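Local coordinates for protein xylulose kinase (Bifidobacterium adolescentis ATCC 15703, PDB 3I8B) that probably phosphorylates D-xylulose to D-xylulose 5-phosphate with ATP, as a carbohydrate kinase of the FGGY family, at residues Val286-Ile291 with Ile425-Leu430; Ser296-Ala301 with Leu325-Thr330; Ser358-Asn363 with Leu399-Val404; Ser410-Leu415 with Ala497-Tyr502; Gly449-Arg454 with Val489-Pro494. All blocks are in the same frame, centred on the assembly; numbering follows the deposited sequence.

Interaction 1 of 5, residues Val286-Ile291 with Ile425-Leu430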
# COMPACT_ATOMS: atom_id res chain seq x y z
N VAL A 286 -11.59 -6.73 -10.31
CA VAL A 286 -11.65 -5.52 -11.13
C VAL A 286 -12.99 -4.80 -10.99
O VAL A 286 -14.05 -5.39 -11.21
CB VAL A 286 -11.38 -5.85 -12.61
CG1 VAL A 286 -11.65 -4.63 -13.49
CG2 VAL A 286 -9.95 -6.35 -12.78
N GLY A 287 -12.95 -3.52 -10.60
CA GLY A 287 -14.17 -2.75 -10.42
C GLY A 287 -14.50 -2.47 -8.96
O GLY A 287 -15.30 -1.58 -8.65
N ASP A 288 -13.90 -3.24 -8.07
CA ASP A 288 -14.05 -3.05 -6.64
C ASP A 288 -13.08 -1.96 -6.17
O ASP A 288 -11.95 -1.88 -6.64
CB ASP A 288 -13.72 -4.34 -5.88
CG ASP A 288 -14.79 -5.42 -6.05
OD1 ASP A 288 -15.93 -5.10 -6.44
OD2 ASP A 288 -14.48 -6.60 -5.79
N VAL A 289 -13.54 -1.13 -5.24
CA VAL A 289 -12.64 -0.27 -4.52
C VAL A 289 -12.85 -0.50 -3.03
O VAL A 289 -13.95 -0.83 -2.59
CB VAL A 289 -12.87 1.22 -4.85
CG1 VAL A 289 -14.21 1.67 -4.30
CG2 VAL A 289 -11.72 2.06 -4.28
N SER A 290 -11.77 -0.36 -2.27
CA SER A 290 -11.87 -0.41 -0.82
C SER A 290 -11.49 0.96 -0.30
O SER A 290 -10.56 1.59 -0.81
CB SER A 290 -10.93 -1.46 -0.25
OG SER A 290 -9.58 -1.05 -0.35
N ILE A 291 -12.21 1.41 0.72
CA ILE A 291 -11.84 2.61 1.44
C ILE A 291 -11.42 2.23 2.85
O ILE A 291 -12.24 1.78 3.65
CB ILE A 291 -13.01 3.60 1.51
CG1 ILE A 291 -13.27 4.20 0.13
CG2 ILE A 291 -12.71 4.69 2.54
CD1 ILE A 291 -14.67 4.70 -0.06
N ILE A 425 -15.46 1.87 -11.18
CA ILE A 425 -15.69 1.44 -9.82
C ILE A 425 -17.17 1.13 -9.64
O ILE A 425 -18.01 2.03 -9.72
CB ILE A 425 -15.26 2.51 -8.81
CG1 ILE A 425 -13.73 2.64 -8.80
CG2 ILE A 425 -15.76 2.15 -7.41
CD1 ILE A 425 -13.23 3.74 -7.88
N THR A 426 -17.50 -0.14 -9.38
CA THR A 426 -18.89 -0.59 -9.37
C THR A 426 -19.35 -1.18 -8.03
O THR A 426 -20.51 -1.53 -7.86
CB THR A 426 -19.15 -1.61 -10.51
OG1 THR A 426 -18.20 -2.68 -10.44
CG2 THR A 426 -19.04 -0.92 -11.87
N ARG A 427 -18.42 -1.27 -7.08
CA ARG A 427 -18.75 -1.72 -5.74
C ARG A 427 -17.73 -1.14 -4.76
O ARG A 427 -16.54 -1.08 -5.06
CB ARG A 427 -18.74 -3.25 -5.66
CG ARG A 427 -19.14 -3.82 -4.31
CD ARG A 427 -19.23 -5.34 -4.40
NE ARG A 427 -17.91 -5.96 -4.47
CZ ARG A 427 -17.42 -6.80 -3.56
NH1 ARG A 427 -18.17 -7.17 -2.53
NH2 ARG A 427 -16.20 -7.30 -3.71
N ILE A 428 -18.21 -0.74 -3.59
CA ILE A 428 -17.39 -0.09 -2.56
C ILE A 428 -17.35 -0.93 -1.29
O ILE A 428 -18.39 -1.29 -0.76
CB ILE A 428 -17.96 1.28 -2.16
CG1 ILE A 428 -18.27 2.13 -3.39
CG2 ILE A 428 -17.02 2.01 -1.19
CD1 ILE A 428 -18.94 3.46 -3.05
N LEU A 429 -16.14 -1.21 -0.80
CA LEU A 429 -15.98 -1.85 0.50
C LEU A 429 -15.42 -0.81 1.46
O LEU A 429 -14.54 -0.04 1.09
CB LEU A 429 -15.02 -3.04 0.41
CG LEU A 429 -15.55 -4.29 -0.30
CD1 LEU A 429 -15.83 -4.00 -1.75
CD2 LEU A 429 -14.57 -5.45 -0.15
N LEU A 430 -15.95 -0.79 2.68
CA LEU A 430 -15.50 0.17 3.67
C LEU A 430 -14.91 -0.57 4.86
O LEU A 430 -15.61 -1.35 5.53
CB LEU A 430 -16.67 1.05 4.13
CG LEU A 430 -16.37 2.01 5.28
CD1 LEU A 430 -15.35 3.07 4.84
CD2 LEU A 430 -17.65 2.66 5.79
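V289 and I291 pack on I425, I428 and L430, and D288 pairs with R427, in a parallel strand pairing of the mixed sheet of the C-terminal FGGY domain, which has the actin-like ATPase fold. Segment 286-291 runs beside segment 425-430, the short strands turned 25° from each other. Both backbone polar atoms of V289 are bonded: its N donates to R427 O, and its O accepts from L429 N. I291 N donates to L429 O at 2.8 Å. T426 N donates to G287 O at 2.7 Å.

V289 and I291 face the same side as I428 and L430. V289 CG1 lies between its own backbone N and carbonyl carbon (chi1 69°), and that rotation brings it to I425 CG2 at 3.5 Å. I291 lies alongside I428, and its CD1 meets I428 CG2 at 3.7 Å. The CG2 branch of I291 packs against L430 CD1. Helix 396-420 packs on this face, with L415 touching both I291 and I428.

The other face holds D288, S290, R427 and L429. Here R427 grips D288 side-on, with one nitrogen to each carboxylate oxygen. NE reaches OD1 of D288 at 2.9 Å, and NH2 reaches OD2 of D288 at 2.8 Å. The carboxylate and guanidinium planes are 60° apart, and both oxygens are met from above the carboxylate plane. D288 OD2 also accepts from A285 N. L429 CD1 lies over one face of the R427 guanidinium, 3.7 Å above the centre of its plane.

Interaction 2 of 5, residues Ser296-Ala301 with Leu325-Thr330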
# COMPACT_ATOMS: atom_id res chain seq x y z
N SER A 296 -6.05 8.67 8.73
CA SER A 296 -5.88 8.99 7.32
C SER A 296 -6.62 7.95 6.49
O SER A 296 -7.04 6.92 7.02
CB SER A 296 -4.40 9.03 6.93
OG SER A 296 -3.89 7.72 6.73
N GLY A 297 -6.77 8.21 5.20
CA GLY A 297 -7.51 7.30 4.33
C GLY A 297 -6.70 6.70 3.20
O GLY A 297 -5.70 7.28 2.75
N VAL A 298 -7.13 5.52 2.75
CA VAL A 298 -6.59 4.87 1.56
C VAL A 298 -7.72 4.32 0.71
O VAL A 298 -8.44 3.42 1.14
CB VAL A 298 -5.67 3.69 1.92
CG1 VAL A 298 -5.21 2.98 0.66
CG2 VAL A 298 -4.47 4.17 2.72
N ALA A 299 -7.90 4.88 -0.48
CA ALA A 299 -8.83 4.34 -1.46
C ALA A 299 -8.08 3.55 -2.54
O ALA A 299 -7.29 4.12 -3.30
CB ALA A 299 -9.64 5.46 -2.10
N ALA A 300 -8.31 2.25 -2.59
CA ALA A 300 -7.61 1.38 -3.53
C ALA A 300 -8.62 0.63 -4.38
O ALA A 300 -9.50 -0.06 -3.86
CB ALA A 300 -6.71 0.41 -2.78
N ALA A 301 -8.51 0.79 -5.69
CA ALA A 301 -9.41 0.11 -6.61
C ALA A 301 -8.61 -0.86 -7.46
O ALA A 301 -7.42 -0.64 -7.72
CB ALA A 301 -10.14 1.12 -7.50
N LEU A 325 -3.66 -1.59 -9.36
CA LEU A 325 -4.11 -1.04 -8.08
C LEU A 325 -3.87 0.48 -7.98
O LEU A 325 -2.94 0.93 -7.29
CB LEU A 325 -3.41 -1.77 -6.93
CG LEU A 325 -3.98 -1.53 -5.53
CD1 LEU A 325 -5.20 -2.40 -5.34
CD2 LEU A 325 -2.94 -1.85 -4.46
N PRO A 326 -4.68 1.27 -8.68
CA PRO A 326 -4.65 2.72 -8.44
C PRO A 326 -4.93 2.97 -6.97
O PRO A 326 -5.94 2.51 -6.45
CB PRO A 326 -5.82 3.25 -9.29
CG PRO A 326 -6.67 2.01 -9.59
CD PRO A 326 -5.63 0.93 -9.76
N LEU A 327 -4.04 3.70 -6.30
CA LEU A 327 -4.12 3.86 -4.86
C LEU A 327 -4.08 5.33 -4.46
O LEU A 327 -3.12 6.03 -4.78
CB LEU A 327 -2.97 3.11 -4.19
CG LEU A 327 -3.11 3.04 -2.67
CD1 LEU A 327 -3.44 1.62 -2.26
CD2 LEU A 327 -1.81 3.50 -2.03
N ALA A 328 -5.11 5.77 -3.76
CA ALA A 328 -5.27 7.17 -3.41
C ALA A 328 -5.20 7.38 -1.90
O ALA A 328 -6.13 7.03 -1.18
CB ALA A 328 -6.59 7.70 -3.94
N CYS A 329 -4.09 7.95 -1.43
CA CYS A 329 -3.96 8.26 -0.02
C CYS A 329 -4.50 9.65 0.32
O CYS A 329 -4.25 10.61 -0.41
CB CYS A 329 -2.50 8.16 0.43
SG CYS A 329 -1.80 6.53 0.19
N THR A 330 -5.25 9.75 1.41
CA THR A 330 -5.71 11.03 1.91
C THR A 330 -5.12 11.27 3.30
O THR A 330 -5.19 10.40 4.18
CB THR A 330 -7.25 11.10 1.95
OG1 THR A 330 -7.78 9.88 2.49
CG2 THR A 330 -7.81 11.31 0.54
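Antiparallel strands 297-301 and 324-330 of the C-terminal domain's actin-like sheet pair here, with G297 opposite T330 and A299 opposite A328. These two are the hydrogen-bonded pairs. G297 N donates to T330 O at 2.9 Å, and T330 N returns the bond to G297 O. A299 and A328 do likewise, with A328 N to A299 O at 2.8 Å. A longer bond, 3.2 Å from A301 N to P326 O, ends the series.

On the face shared with V298 and A300, L327 CD1 touches A300 CB at 3.5 Å and V298 CG1 at 3.7 Å. CG of L327 stands anti to its backbone N (chi1 -171°), which carries the methyl across to both. On the reverse face, the CB atoms of A299 and A328 are 4.2 Å apart. The P326 ring lies against the end of the strand, with its CD 3.1 Å from A301 O.

Around the pair, N275 of helix 274-281 touches V298, L325 and L327. The side chain of L325 is about 5 Å from that of Q74, which probably binds substrate. Helix 396-420 packs on the reverse face, where Q411 NE2 donates to T330 OG1. Strand 288-293 borders 297-301 on its other edge.

Interaction 3 of 5, residues Ser358-Asn363 with Leu399-Val404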
# COMPACT_ATOMS: atom_id res chain seq x y z
N SER A 358 -29.00 18.29 11.31
CA SER A 358 -28.91 19.13 10.12
C SER A 358 -29.63 18.50 8.93
O SER A 358 -30.56 17.70 9.09
CB SER A 358 -27.44 19.37 9.77
OG SER A 358 -27.29 20.34 8.75
N LYS A 359 -29.20 18.88 7.72
CA LYS A 359 -29.75 18.35 6.48
C LYS A 359 -28.63 18.08 5.47
O LYS A 359 -27.54 18.66 5.58
CB LYS A 359 -30.74 19.35 5.88
CG LYS A 359 -31.92 19.67 6.76
CD LYS A 359 -32.68 20.86 6.21
CE LYS A 359 -32.97 20.71 4.72
NZ LYS A 359 -34.03 19.70 4.43
N PRO A 360 -28.89 17.22 4.48
CA PRO A 360 -27.87 16.95 3.45
C PRO A 360 -27.45 18.25 2.77
O PRO A 360 -28.28 18.93 2.16
CB PRO A 360 -28.61 16.05 2.46
CG PRO A 360 -29.66 15.37 3.27
CD PRO A 360 -30.10 16.40 4.28
N GLY A 361 -26.16 18.58 2.85
CA GLY A 361 -25.68 19.83 2.31
C GLY A 361 -25.37 20.81 3.42
O GLY A 361 -24.76 21.86 3.19
N ALA A 362 -25.81 20.47 4.63
CA ALA A 362 -25.55 21.29 5.81
C ALA A 362 -26.04 22.72 5.59
O ALA A 362 -25.39 23.68 6.00
CB ALA A 362 -24.05 21.28 6.15
N ASN A 363 -27.19 22.84 4.94
CA ASN A 363 -27.76 24.15 4.66
C ASN A 363 -26.75 25.12 4.06
O ASN A 363 -26.76 26.31 4.37
CB ASN A 363 -28.38 24.73 5.93
CG ASN A 363 -29.66 24.02 6.33
OD1 ASN A 363 -30.70 24.19 5.68
ND2 ASN A 363 -29.60 23.20 7.38
N LEU A 399 -22.40 23.01 11.00
CA LEU A 399 -20.95 22.81 11.01
C LEU A 399 -20.62 21.34 11.23
O LEU A 399 -19.80 20.76 10.51
CB LEU A 399 -20.27 23.66 12.08
CG LEU A 399 -20.09 25.17 11.82
CD1 LEU A 399 -19.56 25.84 13.05
CD2 LEU A 399 -19.17 25.46 10.64
N ALA A 400 -21.25 20.74 12.24
CA ALA A 400 -21.08 19.32 12.53
C ALA A 400 -21.29 18.51 11.25
O ALA A 400 -20.45 17.70 10.87
CB ALA A 400 -22.05 18.88 13.60
N ARG A 401 -22.41 18.76 10.59
CA ARG A 401 -22.77 18.05 9.38
C ARG A 401 -21.74 18.29 8.26
O ARG A 401 -21.45 17.40 7.46
CB ARG A 401 -24.18 18.45 8.93
CG ARG A 401 -24.67 17.77 7.66
CD ARG A 401 -24.83 16.26 7.86
NE ARG A 401 -25.56 15.64 6.75
CZ ARG A 401 -26.78 15.13 6.85
NH1 ARG A 401 -27.43 15.16 8.00
NH2 ARG A 401 -27.36 14.59 5.78
N ALA A 402 -21.19 19.51 8.22
CA ALA A 402 -20.16 19.85 7.22
C ALA A 402 -18.85 19.11 7.46
O ALA A 402 -18.14 18.77 6.51
CB ALA A 402 -19.93 21.38 7.19
N PHE A 403 -18.51 18.86 8.72
CA PHE A 403 -17.34 18.06 9.06
C PHE A 403 -17.50 16.63 8.53
O PHE A 403 -16.59 16.08 7.90
CB PHE A 403 -17.13 18.02 10.57
CG PHE A 403 -16.32 19.16 11.13
CD1 PHE A 403 -14.95 19.21 10.95
CD2 PHE A 403 -16.93 20.16 11.87
CE1 PHE A 403 -14.21 20.25 11.47
CE2 PHE A 403 -16.19 21.20 12.40
CZ PHE A 403 -14.83 21.24 12.20
N VAL A 404 -18.66 16.03 8.79
CA VAL A 404 -18.92 14.67 8.31
C VAL A 404 -19.02 14.59 6.79
O VAL A 404 -18.45 13.70 6.15
CB VAL A 404 -20.21 14.09 8.94
CG1 VAL A 404 -20.47 12.69 8.40
CG2 VAL A 404 -20.10 14.06 10.45
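R401 of helix 396-420 packs against the loop that follows helix 348-357, where K359 to A362 form a type II beta turn. A362 N bonds to K359 O to close the turn, and G361 takes the position with positive phi. The contact lies at the outer part of the C-terminal domain.

R401 CB meets S358 CB at 3.5 Å, and R401 CG lies 3.7 Å from K359 O. CG is anti to the backbone N (chi1 -180°), and the chain then bends at chi2 (65°) so that it runs beside the loop. The guanidinium lays one face over the peptide between K359 and P360, with K359 C 3.7 Å above its centre. NH2 of R401 also approaches P360 CG at 3.5 Å. The polar end is held from elsewhere: NE forms a salt bridge with E405, and NH1 donates to A355 O. Replacing R401 with an alanine would probably leave E405 without its charge partner and open a gap under the K359-P360 peptide.

A402 comes next and makes a lighter contact. Its CB stands 4.3 Å from A362 CB, while A362 CB also lies 3.9 Å from A402 N.

Interaction 4 of 5, residues Ser410-Leu415 with Ala497-Tyr502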
# COMPACT_ATOMS: atom_id res chain seq x y z
N SER A 410 -14.44 13.96 0.35
CA SER A 410 -13.05 13.77 -0.05
C SER A 410 -12.86 12.35 -0.59
O SER A 410 -12.25 12.15 -1.63
CB SER A 410 -12.11 14.00 1.13
OG SER A 410 -10.79 13.60 0.81
N GLN A 411 -13.40 11.36 0.13
CA GLN A 411 -13.30 9.98 -0.32
C GLN A 411 -14.03 9.79 -1.66
O GLN A 411 -13.55 9.07 -2.54
CB GLN A 411 -13.84 9.02 0.74
CG GLN A 411 -13.02 8.96 2.03
CD GLN A 411 -11.52 8.79 1.77
OE1 GLN A 411 -11.12 8.09 0.85
NE2 GLN A 411 -10.70 9.42 2.59
N ARG A 412 -15.17 10.45 -1.83
CA ARG A 412 -15.84 10.42 -3.13
C ARG A 412 -14.95 11.04 -4.19
O ARG A 412 -14.83 10.50 -5.29
CB ARG A 412 -17.16 11.18 -3.10
CG ARG A 412 -17.63 11.56 -4.50
CD ARG A 412 -18.19 10.36 -5.26
NE ARG A 412 -19.62 10.33 -5.07
CZ ARG A 412 -20.51 10.63 -6.00
NH1 ARG A 412 -20.12 10.94 -7.23
NH2 ARG A 412 -21.81 10.60 -5.71
N ASP A 413 -14.37 12.19 -3.88
CA ASP A 413 -13.44 12.86 -4.78
C ASP A 413 -12.38 11.87 -5.25
O ASP A 413 -12.03 11.85 -6.42
CB ASP A 413 -12.78 14.07 -4.10
CG ASP A 413 -12.50 15.20 -5.08
OD1 ASP A 413 -13.07 15.18 -6.19
OD2 ASP A 413 -11.73 16.12 -4.74
N CYS A 414 -11.87 11.05 -4.34
CA CYS A 414 -10.91 10.02 -4.71
C CYS A 414 -11.49 9.02 -5.70
O CYS A 414 -10.85 8.65 -6.68
CB CYS A 414 -10.39 9.31 -3.46
SG CYS A 414 -9.23 10.31 -2.50
N LEU A 415 -12.71 8.56 -5.45
CA LEU A 415 -13.36 7.62 -6.36
C LEU A 415 -13.49 8.23 -7.77
O LEU A 415 -13.24 7.57 -8.78
CB LEU A 415 -14.72 7.20 -5.82
CG LEU A 415 -14.80 6.04 -4.82
CD1 LEU A 415 -13.67 6.07 -3.80
CD2 LEU A 415 -16.17 6.00 -4.14
N ALA A 497 -26.01 16.61 -4.93
CA ALA A 497 -25.76 18.03 -4.68
C ALA A 497 -24.73 18.26 -3.57
O ALA A 497 -24.01 19.26 -3.57
CB ALA A 497 -27.05 18.76 -4.37
N VAL A 498 -24.64 17.33 -2.62
CA VAL A 498 -23.63 17.43 -1.58
C VAL A 498 -22.23 17.43 -2.19
O VAL A 498 -21.47 18.38 -2.03
CB VAL A 498 -23.75 16.29 -0.53
CG1 VAL A 498 -22.66 16.42 0.53
CG2 VAL A 498 -25.13 16.34 0.13
N TYR A 499 -21.89 16.38 -2.92
CA TYR A 499 -20.59 16.32 -3.58
C TYR A 499 -20.40 17.40 -4.66
O TYR A 499 -19.28 17.88 -4.86
CB TYR A 499 -20.33 14.93 -4.16
CG TYR A 499 -19.06 14.84 -4.97
CD1 TYR A 499 -17.82 14.92 -4.35
CD2 TYR A 499 -19.11 14.69 -6.35
CE1 TYR A 499 -16.65 14.85 -5.10
CE2 TYR A 499 -17.95 14.61 -7.09
CZ TYR A 499 -16.73 14.69 -6.47
OH TYR A 499 -15.58 14.61 -7.22
N GLU A 500 -21.47 17.76 -5.36
CA GLU A 500 -21.36 18.81 -6.38
C GLU A 500 -20.93 20.15 -5.77
O GLU A 500 -20.13 20.88 -6.36
CB GLU A 500 -22.65 18.93 -7.20
CG GLU A 500 -22.88 17.73 -8.13
CD GLU A 500 -24.21 17.78 -8.89
OE1 GLU A 500 -25.17 18.39 -8.37
OE2 GLU A 500 -24.29 17.20 -10.00
N ALA A 501 -21.46 20.45 -4.58
CA ALA A 501 -21.06 21.65 -3.84
C ALA A 501 -19.61 21.55 -3.36
O ALA A 501 -18.86 22.52 -3.43
CB ALA A 501 -21.99 21.86 -2.64
N TYR A 502 -19.23 20.37 -2.88
CA TYR A 502 -17.88 20.12 -2.42
C TYR A 502 -16.90 20.33 -3.57
O TYR A 502 -15.86 20.96 -3.39
CB TYR A 502 -17.76 18.69 -1.89
CG TYR A 502 -16.36 18.29 -1.46
CD1 TYR A 502 -15.46 17.74 -2.36
CD2 TYR A 502 -15.95 18.46 -0.13
CE1 TYR A 502 -14.18 17.38 -1.95
CE2 TYR A 502 -14.68 18.10 0.28
CZ TYR A 502 -13.79 17.57 -0.64
OH TYR A 502 -12.53 17.20 -0.23
O HOH W 1 -10.92 16.40 -2.31
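Y499 and D413 make the direct polar bond between two helices that cross at nearly a right angle (-85°) in the C-terminal domain. Y499 OH donates to D413 OD1 at 2.8 Å. The hydroxyl comes from the anti side of the carboxylate, and OD1 lies in the plane of the ring, at its edge. R412 covers one face of that ring. Its CG sits 3.5 Å from the Y499 ring centroid and almost on the ring normal, a CH-pi contact.

Y502 reaches the same helix beside it. Its OH lies 3.5 Å from S410 CB. A water joins it to the carboxylate: the water donates to D413 OD2 at 2.6 Å and is 2.7 Å from Y502 OH. D413 therefore engages both tyrosines, one directly and one through water. Both rings extend toward helix 396-420 because CG is anti to the backbone N in each (chi1 174° in Y499). A leucine in place of Y499 would probably leave D413 OD1 without this donor and R412 CG without its ring.

Salt bridges fix the second shell. R412 pairs with E416 and E496, its NE also donates to I447 O, and R506 pairs with D413 OD2. The crossing seats helix 496-506 on helix 396-420, whose S410 and C414 touch strand 324-330 and whose L415 meets strand 288-293.

Interaction 5 of 5, residues Gly449-Arg454 with Val489-Pro494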
# COMPACT_ATOMS: atom_id res chain seq x y z
N GLY A 449 -22.52 7.63 -3.26
CA GLY A 449 -23.37 7.45 -4.43
C GLY A 449 -23.71 6.02 -4.77
O GLY A 449 -24.17 5.75 -5.88
N MSE A 450 -23.49 5.11 -3.83
CA MSE A 450 -23.73 3.67 -4.01
C MSE A 450 -23.91 2.98 -2.67
O MSE A 450 -23.63 3.56 -1.63
CB MSE A 450 -22.53 2.98 -4.65
CG MSE A 450 -22.29 3.26 -6.09
SE MSE A 450 -20.77 2.17 -6.71
CE MSE A 450 -21.01 2.53 -8.61
N ASP A 451 -24.32 1.72 -2.72
CA ASP A 451 -24.24 0.82 -1.58
C ASP A 451 -22.81 0.78 -1.05
O ASP A 451 -21.85 0.86 -1.82
CB ASP A 451 -24.64 -0.59 -2.01
CG ASP A 451 -26.13 -0.75 -2.21
OD1 ASP A 451 -26.86 0.26 -2.17
OD2 ASP A 451 -26.57 -1.90 -2.40
N VAL A 452 -22.68 0.66 0.26
CA VAL A 452 -21.37 0.54 0.88
C VAL A 452 -21.34 -0.73 1.70
O VAL A 452 -22.02 -0.83 2.74
CB VAL A 452 -21.05 1.74 1.79
CG1 VAL A 452 -19.63 1.61 2.37
CG2 VAL A 452 -21.17 3.02 1.00
N THR A 453 -20.58 -1.71 1.22
CA THR A 453 -20.41 -2.97 1.91
C THR A 453 -19.39 -2.86 3.05
O THR A 453 -18.31 -2.28 2.88
CB THR A 453 -19.97 -4.08 0.93
OG1 THR A 453 -21.04 -4.34 0.00
CG2 THR A 453 -19.61 -5.34 1.67
N ARG A 454 -19.74 -3.43 4.20
CA ARG A 454 -18.83 -3.47 5.34
C ARG A 454 -18.40 -4.90 5.64
O ARG A 454 -19.11 -5.65 6.32
CB ARG A 454 -19.48 -2.85 6.59
CG ARG A 454 -19.55 -1.33 6.56
CD ARG A 454 -20.05 -0.79 7.88
NE ARG A 454 -21.37 -1.30 8.20
CZ ARG A 454 -21.62 -2.20 9.16
NH1 ARG A 454 -20.62 -2.66 9.90
NH2 ARG A 454 -22.86 -2.61 9.37
N VAL A 489 -24.43 -4.12 4.81
CA VAL A 489 -24.42 -3.28 3.61
C VAL A 489 -25.23 -2.01 3.90
O VAL A 489 -26.41 -2.09 4.26
CB VAL A 489 -25.02 -4.01 2.39
CG1 VAL A 489 -24.95 -3.12 1.16
CG2 VAL A 489 -24.32 -5.35 2.15
N GLU A 490 -24.60 -0.85 3.76
CA GLU A 490 -25.31 0.42 3.96
C GLU A 490 -25.92 0.93 2.66
O GLU A 490 -25.23 1.05 1.63
CB GLU A 490 -24.38 1.49 4.55
CG GLU A 490 -23.53 1.02 5.71
CD GLU A 490 -24.31 0.82 7.00
OE1 GLU A 490 -25.44 1.33 7.11
OE2 GLU A 490 -23.78 0.15 7.90
N THR A 491 -27.21 1.22 2.70
CA THR A 491 -27.88 1.74 1.52
C THR A 491 -28.48 3.09 1.87
O THR A 491 -28.83 3.34 3.02
CB THR A 491 -28.99 0.79 1.04
OG1 THR A 491 -30.04 0.75 2.01
CG2 THR A 491 -28.43 -0.62 0.82
N GLY A 492 -28.59 3.95 0.87
CA GLY A 492 -29.16 5.26 1.09
C GLY A 492 -29.31 5.97 -0.23
O GLY A 492 -28.45 5.86 -1.10
N GLU A 493 -30.41 6.69 -0.39
CA GLU A 493 -30.63 7.44 -1.62
C GLU A 493 -29.48 8.41 -1.86
O GLU A 493 -29.04 9.11 -0.95
CB GLU A 493 -31.97 8.19 -1.57
CG GLU A 493 -33.17 7.27 -1.74
CD GLU A 493 -33.06 6.41 -2.99
OE1 GLU A 493 -33.02 6.99 -4.11
OE2 GLU A 493 -33.01 5.17 -2.86
N PRO A 494 -28.97 8.42 -3.09
CA PRO A 494 -27.91 9.34 -3.51
C PRO A 494 -28.34 10.80 -3.40
O PRO A 494 -29.45 11.16 -3.80
CB PRO A 494 -27.69 8.97 -4.98
CG PRO A 494 -28.12 7.53 -5.06
CD PRO A 494 -29.27 7.42 -4.13
O HOH W 2 -27.92 2.92 -1.87
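The guanidinium of R454 meets the carboxylate of E490 at its edge, where strand 452-455 meets the edge strand 486-490 of the C-terminal domain's actin-like sheet. The two planes are 36° apart. NE of R454 forms a salt bridge to OE2 of E490 at 2.8 Å, with a bent bond (140°). NH2 of R454 adds a weak, longer bond to the same oxygen. The place of OE2 is less sure, so the fine geometry is doubtful. Bends in both chains, at chi3 of R454 and chi2 of E490 (-73°), bring the charged groups together. R441 of helix 438-448 also touches the E490 side chain.

The carboxylate of D451 is the other flat group. It lies alongside T491 and points the same way, with OD1 of D451 3.5 Å from T491 CG2.

Between these groups the backbones pair antiparallel. V452 and E490 are the hydrogen-bonded pair: V452 N donates to E490 O at 2.9 Å, and E490 N donates to V452 O at 2.8 Å. T453 and V489 follow as a non-hydrogen-bonded pair, where T453 OG1 lies 4.0 Å from V489 CG2. The face of V452 and E490 lies against helix 438-448, through A444 and P445.

Beyond the strands, the two segments are bridged by a water. G492 N donates to this water at 3.0 Å, and the water lies 2.9 Å from D451 OD1.

The chain enters interaction 1 at 286-291 and leaves this contact open. Interaction 2 closes first, at 325-330, joining strand 297-301 to strand 324-330. Interaction 3 closes next, at 399-404, tying a loop to helix 396-420. Both lie within the span that interaction 1 completes at 425-430. The same helix first opens interaction 4 at 410-415, so interactions 1 and 4 cross along the chain. Interaction 5 then opens at 449-454 and closes at 489-494, inside the span of interaction 4, which ends at 497-502. Interactions 1, 2 and 5 join strands of one sheet. Interactions 3 and 4 attach a loop and the C-terminal helix to helix 396-420, which packs on that sheet.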